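Local coordinates for CMP/dCMP-type deaminase domain-containing protein (Aspergillus oryzae RIB40, PDB 7DS0) that binds a zinc ion and is probably a cytidine deaminase-like enzyme of the AID/APOBEC-related family, at residues 97-102 / 132-137. Sequence-based numbering, arbitrary orientation.
Sequences VTMEPC and FGVKEP. With ZN (zinc ion), chain B.
In the deaminase fold, where parallel strands 91-97 and 127-132 run out into the loops beside the zinc site, Glu-100 lies along the ring of Phe-132 and reaches with its carboxylate to the backbone of the following loop. Glu-100 CA sits over one face of that ring, 3.9 Å from the Phe-132 centroid, a CH-pi contact. With CG anti to the backbone N (chi1 180°) and the rest extended, the carboxylate reaches Glu-136, whose N donates to the anti lone pair of Glu-100 OE1 over 2.8 Å, nearly straight at 174°. The other oxygen, OE2, accepts from Cys-147 N and forms a salt bridge with Lys-135 NZ, though that amine is less surely placed. Backbone pairing continues past the strands: Glu-100 N meets Val-134 O at 2.9 Å, while Thr-98 O takes Gly-133 N and, weakly, Val-134 N. Pro-101 and Cys-102 match the Pro-Cys that opens the second zinc-binding motif of cytidine deaminases, which Cys-112 would complete. Cys-102 SG binds the zinc ion at 2.3 Å, beside His-61, Cys-112 and a water that also accepts from Cys-102 N. A second water bridges Pro-101 O and Glu-136 OE1. On the sheet face that Met-99 and Val-134 share, Met-99 CG packs against Val-134 CG2, and Met-99 SD meets Pro-137 CD at 3.7 Å.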
# COMPACT_ATOMS: atom_id res chain seq x y z
N VAL A 97 0.07 3.29 2.37
CA VAL A 97 1.25 2.59 1.88
C VAL A 97 2.37 3.63 1.71
O VAL A 97 2.10 4.75 1.28
CB VAL A 97 0.91 1.84 0.56
CG1 VAL A 97 0.47 2.82 -0.53
CG2 VAL A 97 2.06 0.96 0.08
N THR A 98 3.61 3.29 2.09
CA THR A 98 4.63 4.34 2.10
C THR A 98 4.87 4.87 0.69
O THR A 98 5.06 6.08 0.49
CB THR A 98 5.95 3.86 2.71
OG1 THR A 98 6.42 2.68 2.04
CG2 THR A 98 5.81 3.61 4.21
N MET A 99 4.84 3.99 -0.30
CA MET A 99 5.09 4.33 -1.69
C MET A 99 3.86 4.05 -2.54
O MET A 99 3.11 3.10 -2.27
CB MET A 99 6.28 3.51 -2.23
CG MET A 99 6.69 3.83 -3.66
SD MET A 99 8.14 2.85 -4.13
CE MET A 99 9.11 3.00 -2.62
N GLU A 100 3.66 4.87 -3.57
CA GLU A 100 2.65 4.67 -4.60
C GLU A 100 2.58 3.21 -5.04
O GLU A 100 3.61 2.63 -5.42
CB GLU A 100 2.97 5.56 -5.81
CG GLU A 100 1.98 5.45 -6.96
CD GLU A 100 2.38 6.35 -8.11
OE1 GLU A 100 3.57 6.73 -8.21
OE2 GLU A 100 1.49 6.69 -8.92
N PRO A 101 1.39 2.59 -5.01
CA PRO A 101 1.26 1.20 -5.49
C PRO A 101 1.70 1.06 -6.93
O PRO A 101 1.44 1.93 -7.77
CB PRO A 101 -0.23 0.90 -5.33
CG PRO A 101 -0.71 1.85 -4.29
CD PRO A 101 0.14 3.10 -4.43
N CYS A 102 2.37 -0.06 -7.22
CA CYS A 102 2.90 -0.31 -8.55
C CYS A 102 1.77 -0.57 -9.55
O CYS A 102 0.76 -1.21 -9.22
CB CYS A 102 3.89 -1.48 -8.52
SG CYS A 102 3.16 -3.12 -8.13
N PHE A 132 -0.53 7.63 0.17
CA PHE A 132 0.87 7.23 0.07
C PHE A 132 1.78 8.44 0.19
O PHE A 132 1.34 9.59 0.09
CB PHE A 132 1.15 6.43 -1.23
CG PHE A 132 0.83 7.17 -2.51
CD1 PHE A 132 1.78 8.00 -3.11
CD2 PHE A 132 -0.39 6.98 -3.15
CE1 PHE A 132 1.50 8.66 -4.30
CE2 PHE A 132 -0.67 7.64 -4.34
CZ PHE A 132 0.27 8.48 -4.92
N GLY A 133 3.06 8.17 0.45
CA GLY A 133 4.00 9.22 0.81
C GLY A 133 4.94 9.70 -0.29
O GLY A 133 5.40 10.85 -0.26
N VAL A 134 5.27 8.82 -1.23
CA VAL A 134 6.15 9.16 -2.35
C VAL A 134 5.60 8.52 -3.62
O VAL A 134 5.07 7.40 -3.58
CB VAL A 134 7.61 8.71 -2.12
CG1 VAL A 134 8.21 9.37 -0.88
CG2 VAL A 134 7.72 7.19 -2.03
N LYS A 135 5.75 9.22 -4.74
CA LYS A 135 5.48 8.59 -6.02
C LYS A 135 6.55 7.54 -6.30
O LYS A 135 7.66 7.57 -5.75
CB LYS A 135 5.45 9.64 -7.14
CG LYS A 135 4.27 10.60 -7.05
CD LYS A 135 2.99 9.98 -7.62
CE LYS A 135 3.00 9.98 -9.14
NZ LYS A 135 1.81 9.27 -9.70
N GLU A 136 6.20 6.58 -7.14
CA GLU A 136 7.14 5.55 -7.56
C GLU A 136 8.39 6.19 -8.17
O GLU A 136 8.26 6.95 -9.15
CB GLU A 136 6.48 4.61 -8.56
CG GLU A 136 7.18 3.28 -8.73
CD GLU A 136 6.25 2.19 -9.27
OE1 GLU A 136 5.50 2.45 -10.24
OE2 GLU A 136 6.28 1.07 -8.72
N PRO A 137 9.58 5.94 -7.64
CA PRO A 137 10.78 6.56 -8.20
C PRO A 137 11.21 5.90 -9.50
O PRO A 137 10.78 4.79 -9.85
CB PRO A 137 11.84 6.35 -7.11
CG PRO A 137 11.36 5.18 -6.33
CD PRO A 137 9.86 5.16 -6.42
ZN ZN B . 3.35 -3.49 -5.89
O HOH W 1 3.07 3.53 -9.73
O HOH W 2 3.73 -1.50 -4.76